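Local coordinates for protein putative mandelate racemase (Salmonella typhimurium, PDB 2O56) that is a magnesium-binding member of the enolase superfamily whose exact reaction is not established, though it probably acts as a hydro-lyase (dehydratase), at residues A[31-34]-A[38-41]; A[56-61]-A[96-101]; A[105-110]-A[116-121]; A[110-115]-A[382-387]. One frame throughout, in Å; residues are numbered along the deposited sequence.

Contact 1: residues A[31-34]-A[38-41]; sequences KINT and ISGF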
loop_
_atom_site.group_PDB
_atom_site.type_symbol
_atom_site.label_atom_id
_atom_site.label_comp_id
_atom_site.label_asym_id
_atom_site.label_seq_id
_atom_site.Cartn_x
_atom_site.Cartn_y
_atom_site.Cartn_z
ATOM N N LYS A 31 -23.181 -40.909 -8.223
ATOM C CA LYS A 31 -24.258 -41.163 -9.162
ATOM C C LYS A 31 -25.544 -40.751 -8.470
ATOM O O LYS A 31 -25.915 -41.318 -7.450
ATOM C CB LYS A 31 -24.326 -42.654 -9.505
ATOM C CG LYS A 31 -25.370 -43.002 -10.567
ATOM C CD LYS A 31 -25.292 -44.492 -10.909
ATOM C CE LYS A 31 -26.541 -44.974 -11.624
ATOM N NZ LYS A 31 -27.603 -45.275 -10.661
ATOM N N ILE A 32 -26.206 -39.748 -9.022
ATOM C CA ILE A 32 -27.316 -39.126 -8.358
ATOM C C ILE A 32 -28.563 -39.604 -9.099
ATOM O O ILE A 32 -28.615 -39.558 -10.345
ATOM C CB ILE A 32 -27.211 -37.600 -8.431
ATOM C CG1 ILE A 32 -25.997 -37.120 -7.631
ATOM C CG2 ILE A 32 -28.464 -36.948 -7.870
ATOM C CD1 ILE A 32 -25.977 -35.625 -7.394
ATOM N N ASN A 33 -29.553 -40.084 -8.349
ATOM C CA ASN A 33 -30.704 -40.757 -8.966
ATOM C C ASN A 33 -31.970 -39.987 -8.706
ATOM O O ASN A 33 -32.163 -39.460 -7.613
ATOM C CB ASN A 33 -30.829 -42.205 -8.449
ATOM C CG ASN A 33 -29.565 -43.007 -8.667
ATOM O OD1 ASN A 33 -29.103 -43.143 -9.795
ATOM N ND2 ASN A 33 -28.982 -43.518 -7.587
ATOM N N THR A 34 -32.836 -39.900 -9.710
ATOM C CA THR A 34 -34.024 -39.063 -9.598
ATOM C C THR A 34 -35.307 -39.873 -9.705
ATOM O O THR A 34 -35.298 -40.997 -10.200
ATOM C CB THR A 34 -34.052 -37.933 -10.650
ATOM O OG1 THR A 34 -34.074 -38.497 -11.958
ATOM C CG2 THR A 34 -32.829 -37.012 -10.519
ATOM N N ILE A 38 -33.767 -40.330 -14.411
ATOM C CA ILE A 38 -32.539 -39.708 -14.898
ATOM C C ILE A 38 -31.441 -39.741 -13.840
ATOM O O ILE A 38 -31.617 -39.199 -12.749
ATOM C CB ILE A 38 -32.790 -38.255 -15.366
ATOM C CG1 ILE A 38 -33.737 -38.248 -16.572
ATOM C CG2 ILE A 38 -31.479 -37.562 -15.726
ATOM C CD1 ILE A 38 -34.424 -36.937 -16.781
ATOM N N SER A 39 -30.314 -40.379 -14.177
ATOM C CA SER A 39 -29.135 -40.464 -13.299
ATOM C C SER A 39 -27.967 -39.608 -13.803
ATOM O O SER A 39 -27.592 -39.682 -14.972
ATOM C CB SER A 39 -28.651 -41.917 -13.118
ATOM O OG SER A 39 -29.578 -42.703 -12.384
ATOM N N GLY A 40 -27.391 -38.815 -12.899
ATOM C CA GLY A 40 -26.210 -38.006 -13.207
ATOM C C GLY A 40 -24.934 -38.626 -12.681
ATOM O O GLY A 40 -24.923 -39.218 -11.606
ATOM N N PHE A 41 -23.847 -38.475 -13.430
ATOM C CA PHE A 41 -22.552 -39.009 -12.998
ATOM C C PHE A 41 -21.509 -37.885 -12.765
ATOM O O PHE A 41 -21.329 -36.994 -13.598
ATOM C CB PHE A 41 -22.004 -40.005 -14.030
ATOM C CG PHE A 41 -22.744 -41.329 -14.093
ATOM C CD1 PHE A 41 -22.175 -42.481 -13.555
ATOM C CD2 PHE A 41 -23.988 -41.430 -14.722
ATOM C CE1 PHE A 41 -22.841 -43.710 -13.626
ATOM C CE2 PHE A 41 -24.659 -42.647 -14.800
ATOM C CZ PHE A 41 -24.080 -43.787 -14.264
HETATM O O HOH W 1 -32.338 -41.933 -11.724
#
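Lys31 and Ile32 pair with Phe41 and Gly40 in a beta hairpin formed by strands 28-34 and 39-44. The strand segments run antiparallel at 165°. Ile32 and Gly40 form the hydrogen-bonded pair: Ile32 N donates to Gly40 O at 2.9 Å, and Gly40 N returns a bond of 2.9 Å to Ile32 O. Next to it, Lys31 and Phe41 form a non-hydrogen-bonded pair.

The side-chain bonds gather on two acceptors. Asn33 OD1 takes Ser39 OG at 2.7 Å, in the carbonyl plane and on a lone pair. It also takes Lys31 NZ at 2.7 Å, tilted 23° from that plane. The lysine chain is extended until its last torsion, chi4 -82°, which bends the amine toward the amide. The second acceptor is Ile38 O, which Thr34 OG1 meets on a lone pair at 2.7 Å. A water accepts from Thr34 N and donates to Ser39 OG.

The apolar part is small. Lys31 and Phe41 lie side by side and point the same way. Lys31 CG sits over one face of the ring, 4.1 Å from its centroid, as a CH-pi contact. Lys31 CD comes 3.6 Å from Phe41 CZ. Ile32 is on the other face of the sheet, packed on helix 93-114.

Asn33 ND2 bonds to Ser8 and Asp10 of strand 6-13. The asparagine amide is therefore gripped at both ends, which should fix its flip and tie the hairpin to the next strand.

Contact 2: residues A[56-61]-A[96-101]; sequences IGMAKD and SAAMSG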
loop_
_atom_site.group_PDB
_atom_site.type_symbol
_atom_site.label_atom_id
_atom_site.label_comp_id
_atom_site.label_asym_id
_atom_site.label_seq_id
_atom_site.Cartn_x
_atom_site.Cartn_y
_atom_site.Cartn_z
ATOM N N ILE A 56 -15.005 -40.146 -0.038
ATOM C CA ILE A 56 -16.172 -41.035 0.020
ATOM C C ILE A 56 -17.130 -40.675 1.158
ATOM O O ILE A 56 -18.336 -40.512 0.931
ATOM C CB ILE A 56 -15.743 -42.540 0.139
ATOM C CG1 ILE A 56 -15.179 -43.027 -1.184
ATOM C CG2 ILE A 56 -16.930 -43.430 0.497
ATOM C CD1 ILE A 56 -14.238 -44.204 -1.027
ATOM N N GLY A 57 -16.598 -40.534 2.374
ATOM C CA GLY A 57 -17.415 -40.175 3.528
ATOM C C GLY A 57 -18.011 -38.783 3.402
ATOM O O GLY A 57 -19.121 -38.517 3.912
ATOM N N MET A 58 -17.272 -37.892 2.734
ATOM C CA MET A 58 -17.719 -36.505 2.516
ATOM C C MET A 58 -18.885 -36.466 1.530
ATOM O O MET A 58 -19.913 -35.853 1.812
ATOM C CB MET A 58 -16.572 -35.618 2.016
ATOM C CG MET A 58 -16.822 -34.091 2.141
ATOM S SD MET A 58 -16.945 -33.457 3.818
ATOM C CE MET A 58 -18.706 -33.157 3.978
ATOM N N ALA A 59 -18.715 -37.135 0.389
ATOM C CA ALA A 59 -19.794 -37.343 -0.592
ATOM C C ALA A 59 -21.023 -37.964 0.020
ATOM O O ALA A 59 -22.130 -37.527 -0.252
ATOM C CB ALA A 59 -19.304 -38.216 -1.765
ATOM N N LYS A 60 -20.820 -38.981 0.858
ATOM C CA LYS A 60 -21.903 -39.604 1.647
ATOM C C LYS A 60 -22.611 -38.608 2.545
ATOM O O LYS A 60 -23.834 -38.516 2.534
ATOM C CB LYS A 60 -21.331 -40.767 2.488
ATOM C CG LYS A 60 -22.337 -41.684 3.125
ATOM C CD LYS A 60 -21.677 -42.580 4.154
ATOM C CE LYS A 60 -22.038 -42.184 5.569
ATOM N NZ LYS A 60 -21.123 -42.846 6.538
ATOM N N ASP A 61 -21.854 -37.862 3.341
ATOM C CA ASP A 61 -22.460 -36.876 4.258
ATOM C C ASP A 61 -23.199 -35.742 3.544
ATOM O O ASP A 61 -24.295 -35.340 3.973
ATOM C CB ASP A 61 -21.415 -36.295 5.213
ATOM C CG ASP A 61 -21.014 -37.265 6.314
ATOM O OD1 ASP A 61 -21.694 -38.315 6.513
ATOM O OD2 ASP A 61 -19.999 -36.970 6.978
ATOM N N SER A 96 -14.287 -29.728 -0.798
ATOM C CA SER A 96 -14.496 -29.245 -2.156
ATOM C C SER A 96 -14.649 -30.370 -3.171
ATOM O O SER A 96 -15.534 -30.305 -4.015
ATOM C CB SER A 96 -13.332 -28.378 -2.583
ATOM O OG SER A 96 -13.541 -27.880 -3.885
ATOM N N ALA A 97 -13.783 -31.379 -3.097
ATOM C CA ALA A 97 -13.817 -32.501 -4.052
ATOM C C ALA A 97 -15.111 -33.310 -3.970
ATOM O O ALA A 97 -15.647 -33.768 -4.989
ATOM C CB ALA A 97 -12.587 -33.405 -3.887
ATOM N N ALA A 98 -15.640 -33.461 -2.768
ATOM C CA ALA A 98 -16.961 -34.079 -2.617
ATOM C C ALA A 98 -18.113 -33.239 -3.148
ATOM O O ALA A 98 -19.006 -33.782 -3.786
ATOM C CB ALA A 98 -17.209 -34.496 -1.181
ATOM N N MET A 99 -18.087 -31.927 -2.892
ATOM C CA MET A 99 -19.019 -30.975 -3.504
ATOM C C MET A 99 -18.988 -31.072 -5.013
ATOM O O MET A 99 -20.020 -30.993 -5.665
ATOM C CB MET A 99 -18.650 -29.536 -3.130
ATOM C CG MET A 99 -19.167 -29.059 -1.791
ATOM S SD MET A 99 -18.474 -27.433 -1.438
ATOM C CE MET A 99 -19.722 -26.376 -2.182
ATOM N N SER A 100 -17.774 -31.197 -5.555
ATOM C CA SER A 100 -17.541 -31.183 -6.989
ATOM C C SER A 100 -18.171 -32.395 -7.660
ATOM O O SER A 100 -18.836 -32.252 -8.681
ATOM C CB SER A 100 -16.031 -31.176 -7.278
ATOM O OG SER A 100 -15.391 -30.086 -6.625
ATOM N N GLY A 101 -17.962 -33.578 -7.077
ATOM C CA GLY A 101 -18.556 -34.804 -7.579
ATOM C C GLY A 101 -20.052 -34.689 -7.708
ATOM O O GLY A 101 -20.616 -35.025 -8.744
#
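Ser96 O, two residues before the Ala98 that meets Met58 and Ala59, is gripped by two donors of one residue. Ser100 N reaches it at 2.9 Å as the regular helix bond. Ser100 OG reaches it at 2.6 Å, from above the carbonyl plane, 44° out of it. The serine hydroxyl thus folds back onto its own helix, on the side turned away from helix 52-66.

The contact itself is apolar and small. The methyl of Ala98 points at helix 52-66 and is the one side chain of 96-101 that touches residues 56-61. Met58 CG and Met58 CB each lie 3.4 Å from Ala98 CB, which is tighter than usual carbon contact. The same methyl rests 3.4 Å from Ala59 N, so it reaches the backbone of the facing helix. Ala59 CB is a looser neighbour, 4.3 Å from Ala98 CB. The helices come very close here: Ala59 CA and Ala98 CA are 4.8 Å apart. Small residues permit this. The start of the Met58 side chain presses tightly on the methyl, and only beyond CG does the bend at chi2 (66°) lead the sulfur away.

Met58 also packs on Ala54 of the second subunit, and Ala59 touches Ile11 of strand 6-13. On the far side of helix 93-114, Ser96 OG bonds to Thr299 O in the barrel part of the chain. Close helix packing behind an antiparallel sheet is part of the alpha+beta capping domain of the enolase superfamily, and this contact belongs to that helical layer.

Contact 3: residues A[105-110]-A[116-121]; sequences ALWDIK and VPLYKM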
loop_
_atom_site.group_PDB
_atom_site.type_symbol
_atom_site.label_atom_id
_atom_site.label_comp_id
_atom_site.label_asym_id
_atom_site.label_seq_id
_atom_site.Cartn_x
_atom_site.Cartn_y
_atom_site.Cartn_z
ATOM N N ALA A 105 -22.574 -34.212 -11.259
ATOM C CA ALA A 105 -23.701 -35.131 -11.469
ATOM C C ALA A 105 -25.033 -34.388 -11.613
ATOM O O ALA A 105 -25.928 -34.831 -12.329
ATOM C CB ALA A 105 -23.747 -36.161 -10.346
ATOM N N LEU A 106 -25.134 -33.222 -10.987
ATOM C CA LEU A 106 -26.281 -32.348 -11.186
ATOM C C LEU A 106 -26.377 -31.765 -12.607
ATOM O O LEU A 106 -27.468 -31.669 -13.180
ATOM C CB LEU A 106 -26.295 -31.232 -10.131
ATOM C CG LEU A 106 -26.453 -31.647 -8.661
ATOM C CD1 LEU A 106 -26.428 -30.418 -7.768
ATOM C CD2 LEU A 106 -27.731 -32.429 -8.414
ATOM N N TRP A 107 -25.240 -31.379 -13.176
ATOM C CA TRP A 107 -25.193 -30.897 -14.559
ATOM C C TRP A 107 -25.403 -32.022 -15.583
ATOM O O TRP A 107 -25.872 -31.767 -16.701
ATOM C CB TRP A 107 -23.855 -30.196 -14.858
ATOM C CG TRP A 107 -23.771 -28.802 -14.277
ATOM C CD1 TRP A 107 -23.415 -28.460 -12.995
ATOM C CD2 TRP A 107 -24.078 -27.573 -14.946
ATOM N NE1 TRP A 107 -23.480 -27.093 -12.832
ATOM C CE2 TRP A 107 -23.881 -26.524 -14.011
ATOM C CE3 TRP A 107 -24.518 -27.254 -16.238
ATOM C CZ2 TRP A 107 -24.089 -25.184 -14.335
ATOM C CZ3 TRP A 107 -24.726 -25.911 -16.561
ATOM C CH2 TRP A 107 -24.509 -24.893 -15.607
ATOM N N ASP A 108 -25.010 -33.241 -15.230
ATOM C CA ASP A 108 -25.257 -34.398 -16.098
ATOM C C ASP A 108 -26.779 -34.613 -16.202
ATOM O O ASP A 108 -27.332 -34.722 -17.298
ATOM C CB ASP A 108 -24.572 -35.629 -15.521
ATOM C CG ASP A 108 -24.504 -36.788 -16.510
ATOM O OD1 ASP A 108 -24.443 -36.554 -17.746
ATOM O OD2 ASP A 108 -24.501 -37.942 -16.043
ATOM N N ILE A 109 -27.451 -34.601 -15.051
ATOM C CA ILE A 109 -28.922 -34.645 -14.987
ATOM C C ILE A 109 -29.605 -33.545 -15.783
ATOM O O ILE A 109 -30.603 -33.786 -16.454
ATOM C CB ILE A 109 -29.434 -34.589 -13.517
ATOM C CG1 ILE A 109 -29.202 -35.943 -12.836
ATOM C CG2 ILE A 109 -30.930 -34.240 -13.485
ATOM C CD1 ILE A 109 -29.242 -35.923 -11.328
ATOM N N LYS A 110 -29.070 -32.329 -15.687
ATOM C CA LYS A 110 -29.677 -31.162 -16.320
ATOM C C LYS A 110 -29.571 -31.303 -17.832
ATOM O O LYS A 110 -30.525 -31.037 -18.549
ATOM C CB LYS A 110 -28.957 -29.891 -15.831
ATOM C CG LYS A 110 -29.601 -28.586 -16.208
ATOM C CD LYS A 110 -28.596 -27.418 -16.164
ATOM C CE LYS A 110 -28.066 -27.195 -14.759
ATOM N NZ LYS A 110 -29.229 -26.994 -13.825
ATOM N N VAL A 116 -29.222 -32.097 -24.081
ATOM C CA VAL A 116 -28.172 -31.208 -24.592
ATOM C C VAL A 116 -26.802 -31.462 -23.957
ATOM O O VAL A 116 -26.687 -31.705 -22.762
ATOM C CB VAL A 116 -28.549 -29.713 -24.468
ATOM C CG1 VAL A 116 -29.674 -29.346 -25.449
ATOM C CG2 VAL A 116 -28.934 -29.388 -23.048
ATOM N N PRO A 117 -25.734 -31.434 -24.786
ATOM C CA PRO A 117 -24.415 -31.604 -24.178
ATOM C C PRO A 117 -24.004 -30.425 -23.278
ATOM O O PRO A 117 -24.404 -29.278 -23.511
ATOM C CB PRO A 117 -23.482 -31.695 -25.392
ATOM C CG PRO A 117 -24.211 -30.937 -26.460
ATOM C CD PRO A 117 -25.646 -31.241 -26.245
ATOM N N LEU A 118 -23.201 -30.739 -22.267
ATOM C CA LEU A 118 -22.756 -29.777 -21.268
ATOM C C LEU A 118 -22.202 -28.472 -21.835
ATOM O O LEU A 118 -22.575 -27.410 -21.350
ATOM C CB LEU A 118 -21.754 -30.434 -20.302
ATOM C CG LEU A 118 -21.095 -29.592 -19.204
ATOM C CD1 LEU A 118 -22.136 -28.964 -18.308
ATOM C CD2 LEU A 118 -20.143 -30.458 -18.389
ATOM N N TYR A 119 -21.347 -28.543 -22.861
ATOM C CA TYR A 119 -20.733 -27.332 -23.411
ATOM C C TYR A 119 -21.752 -26.277 -23.834
ATOM O O TYR A 119 -21.524 -25.087 -23.649
ATOM C CB TYR A 119 -19.708 -27.646 -24.528
ATOM C CG TYR A 119 -20.311 -28.053 -25.865
ATOM C CD1 TYR A 119 -20.671 -27.089 -26.814
ATOM C CD2 TYR A 119 -20.536 -29.392 -26.176
ATOM C CE1 TYR A 119 -21.239 -27.448 -28.044
ATOM C CE2 TYR A 119 -21.100 -29.763 -27.424
ATOM C CZ TYR A 119 -21.451 -28.787 -28.339
ATOM O OH TYR A 119 -22.021 -29.131 -29.554
ATOM N N LYS A 120 -22.891 -26.718 -24.367
ATOM C CA LYS A 120 -23.940 -25.805 -24.806
ATOM C C LYS A 120 -24.630 -25.123 -23.614
ATOM O O LYS A 120 -25.019 -23.967 -23.702
ATOM C CB LYS A 120 -24.988 -26.548 -25.647
ATOM C CG LYS A 120 -24.588 -26.833 -27.050
ATOM C CD LYS A 120 -25.741 -27.435 -27.831
ATOM C CE LYS A 120 -25.436 -27.396 -29.308
ATOM N NZ LYS A 120 -26.531 -27.979 -30.132
ATOM N N MET A 121 -24.765 -25.841 -22.505
ATOM C CA MET A 121 -25.275 -25.260 -21.274
ATOM C C MET A 121 -24.269 -24.329 -20.601
ATOM O O MET A 121 -24.654 -23.502 -19.792
ATOM C CB MET A 121 -25.676 -26.358 -20.295
ATOM C CG MET A 121 -26.676 -27.362 -20.874
ATOM S SD MET A 121 -27.290 -28.435 -19.580
ATOM C CE MET A 121 -25.884 -29.469 -19.325
#
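The indole of Trp107 has Met121 CB at its edge, in the ring plane, and Lys110 CE over one face, 3.8 Å above it. Leu118 CD1 approaches obliquely. The contact lies in the capping domain of the enolase fold, where the short helix 118-121 turns back against the long helix 93-114.

Leu118 crosses the tryptophan at about a right angle, and Leu118 CD1 comes 3.6 Å from Trp107 CE3. The leucine holds CG anti to its own N (chi1 177°), which brings this methyl nearer the indole than its CB direction suggests. Met121 slides past the ring in the opposite sense, with Met121 CB 3.9 Å from Trp107 CZ3.

Lys110 bends at chi3 and chi4 and so folds over the indole, a cation-pi contact within helix 93-114. Lys110 NZ bonds to Asn74, and Trp107 NE1 to Thr304 on helix 302-314. Lys110 CD lies 3.8 Å from Met121 SD. Trp114 of the third subunit also packs on Met121, so the methionine lies between its own helix partner and a neighbouring chain. A bend at chi3 (-74°) turns its methyl inward, and Met121 CE ends 3.5 Å from Trp107 O.

Contact 4: residues A[110-115]-A[382-387]; sequences KGKAWG and GQELTE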
loop_
_atom_site.group_PDB
_atom_site.type_symbol
_atom_site.label_atom_id
_atom_site.label_comp_id
_atom_site.label_asym_id
_atom_site.label_seq_id
_atom_site.Cartn_x
_atom_site.Cartn_y
_atom_site.Cartn_z
ATOM N N LYS A 110 -29.070 -32.329 -15.687
ATOM C CA LYS A 110 -29.677 -31.162 -16.320
ATOM C C LYS A 110 -29.571 -31.303 -17.832
ATOM O O LYS A 110 -30.525 -31.037 -18.549
ATOM C CB LYS A 110 -28.957 -29.891 -15.831
ATOM C CG LYS A 110 -29.601 -28.586 -16.208
ATOM C CD LYS A 110 -28.596 -27.418 -16.164
ATOM C CE LYS A 110 -28.066 -27.195 -14.759
ATOM N NZ LYS A 110 -29.229 -26.994 -13.825
ATOM N N GLY A 111 -28.408 -31.747 -18.308
ATOM C CA GLY A 111 -28.211 -32.037 -19.729
ATOM C C GLY A 111 -29.109 -33.136 -20.269
ATOM O O GLY A 111 -29.715 -32.982 -21.343
ATOM N N LYS A 112 -29.199 -34.237 -19.525
ATOM C CA LYS A 112 -30.010 -35.379 -19.938
ATOM C C LYS A 112 -31.495 -35.032 -20.006
ATOM O O LYS A 112 -32.191 -35.452 -20.941
ATOM C CB LYS A 112 -29.777 -36.560 -19.004
ATOM C CG LYS A 112 -28.381 -37.096 -19.102
ATOM C CD LYS A 112 -28.123 -38.158 -18.083
ATOM C CE LYS A 112 -27.017 -39.078 -18.563
ATOM N NZ LYS A 112 -26.348 -39.778 -17.415
ATOM N N ALA A 113 -31.957 -34.268 -19.017
ATOM C CA ALA A 113 -33.307 -33.718 -18.979
ATOM C C ALA A 113 -33.670 -32.835 -20.176
ATOM O O ALA A 113 -34.820 -32.816 -20.601
ATOM C CB ALA A 113 -33.527 -32.954 -17.684
ATOM N N TRP A 114 -32.703 -32.091 -20.713
ATOM C CA TRP A 114 -32.999 -31.195 -21.823
ATOM C C TRP A 114 -32.507 -31.762 -23.151
ATOM O O TRP A 114 -32.830 -31.238 -24.207
ATOM C CB TRP A 114 -32.389 -29.795 -21.610
ATOM C CG TRP A 114 -32.797 -29.093 -20.353
ATOM C CD1 TRP A 114 -33.887 -29.358 -19.569
ATOM C CD2 TRP A 114 -32.121 -27.983 -19.744
ATOM N NE1 TRP A 114 -33.918 -28.491 -18.498
ATOM C CE2 TRP A 114 -32.844 -27.638 -18.583
ATOM C CE3 TRP A 114 -30.965 -27.255 -20.059
ATOM C CZ2 TRP A 114 -32.446 -26.594 -17.737
ATOM C CZ3 TRP A 114 -30.566 -26.216 -19.209
ATOM C CH2 TRP A 114 -31.306 -25.895 -18.073
ATOM N N GLY A 115 -31.706 -32.816 -23.090
ATOM C CA GLY A 115 -31.216 -33.482 -24.286
ATOM C C GLY A 115 -30.054 -32.733 -24.911
ATOM O O GLY A 115 -29.925 -32.719 -26.118
ATOM N N GLY A 382 -21.901 -36.672 -21.188
ATOM C CA GLY A 382 -21.621 -37.607 -22.287
ATOM C C GLY A 382 -20.730 -38.766 -21.878
ATOM O O GLY A 382 -20.031 -39.357 -22.717
ATOM N N GLN A 383 -20.754 -39.082 -20.585
ATOM C CA GLN A 383 -19.903 -40.112 -20.007
ATOM C C GLN A 383 -20.561 -40.736 -18.788
ATOM O O GLN A 383 -21.266 -40.066 -18.031
ATOM C CB GLN A 383 -18.510 -39.561 -19.688
ATOM C CG GLN A 383 -17.446 -40.644 -19.406
ATOM C CD GLN A 383 -17.253 -41.640 -20.555
ATOM O OE1 GLN A 383 -18.089 -42.523 -20.773
ATOM N NE2 GLN A 383 -16.119 -41.525 -21.267
ATOM N N GLU A 384 -20.364 -42.043 -18.627
ATOM C CA GLU A 384 -21.063 -42.828 -17.615
ATOM C C GLU A 384 -20.197 -44.038 -17.320
ATOM O O GLU A 384 -19.548 -44.561 -18.219
ATOM C CB GLU A 384 -22.399 -43.350 -18.170
ATOM C CG GLU A 384 -23.518 -42.331 -18.284
ATOM C CD GLU A 384 -24.864 -42.974 -18.563
ATOM O OE1 GLU A 384 -24.897 -44.207 -18.780
ATOM O OE2 GLU A 384 -25.880 -42.243 -18.568
ATOM N N LEU A 385 -20.205 -44.507 -16.079
ATOM C CA LEU A 385 -19.582 -45.797 -15.761
ATOM C C LEU A 385 -20.362 -46.915 -16.461
ATOM O O LEU A 385 -21.574 -46.794 -16.675
ATOM C CB LEU A 385 -19.610 -46.027 -14.250
ATOM C CG LEU A 385 -18.725 -45.185 -13.329
ATOM C CD1 LEU A 385 -18.954 -45.675 -11.924
ATOM C CD2 LEU A 385 -17.250 -45.322 -13.719
ATOM N N THR A 386 -19.681 -48.000 -16.805
ATOM C CA THR A 386 -20.378 -49.164 -17.394
ATOM C C THR A 386 -21.110 -49.926 -16.311
ATOM O O THR A 386 -20.711 -49.864 -15.142
ATOM C CB THR A 386 -19.403 -50.159 -18.037
ATOM O OG1 THR A 386 -18.562 -50.711 -17.021
ATOM C CG2 THR A 386 -18.564 -49.497 -19.098
ATOM N N GLU A 387 -22.144 -50.675 -16.702
ATOM C CA GLU A 387 -22.866 -51.557 -15.773
ATOM C C GLU A 387 -21.952 -52.554 -15.057
ATOM O O GLU A 387 -22.118 -52.819 -13.865
ATOM C CB GLU A 387 -23.992 -52.312 -16.493
ATOM C CG GLU A 387 -25.226 -51.463 -16.812
ATOM C CD GLU A 387 -25.900 -50.893 -15.571
ATOM O OE1 GLU A 387 -25.956 -51.589 -14.529
ATOM O OE2 GLU A 387 -26.383 -49.744 -15.643
HETATM O O HOH W 2 -23.651 -38.963 -18.533
#
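Lys112 and Glu384 carry this contact through a single salt bridge. Lys112 NZ donates to Glu384 OE2 at 2.8 Å. It meets the oxygen on its anti side, 16° out of the carboxylate plane. The two side chains approach obliquely and both are extended beyond CG, so they meet at their ends. The backbones stay well apart: the nearest pair, Lys112 CA and Gly382 CA, is 9.0 Å apart.

Lys112 projects from the last turns of helix 93-114. Its CG is anti to the carbonyl carbon (chi1 -66°), and the straight chain then carries the amine to the loop. There it has several partners. It bonds to Ser39 O and forms a second salt bridge with Asp108, one turn back on its own helix. A water 3.0 Å from Lys112 NZ accepts from it and probably donates to Gln383 O, 2.7 Å away.

Glu384 is also divided between partners. Its OE1 forms a salt bridge with Lys363, so its two oxygens hold lysines from two parts of the chain. Both Lys112 and Glu384 touch the ring of Phe41. Behind the glutamate, Glu384 N donates to Gln383 OE1 at 3.2 Å, with an N-H...O angle of 153°.

The bridge ties helix 93-114 of the N-terminal domain to the C-terminal chain, which in this superfamily helps to complete the capping domain. With two carboxylates, a carbonyl and a water around it, the ammonium group is probably kept charged. Little surface is buried, so the link is mainly electrostatic.

Contacts 2 and 3 are buried and apolar, while contact 1 is partly buried and contact 4 lies at the surface. Contacts 2, 3 and 4 all use helix 93-114, in that order along it, and contacts 3 and 4 share Lys110. Contact 1 is the sheet partner of that helix: Phe41 N bonds to Asp108 OD2 of segment 105-110, and Ser39 O to Lys112 NZ of segment 110-115. Beyond adjoining contact 3 in sequence, contact 2 touches no other; its centre is about 15 Å from that of contact 1 and about 20 Å from that of contact 4. Methyl packing makes contact 2, indole, methyls and sulfur make contact 3, hydrogen bonds close the hairpin, and charge joins helix to loop.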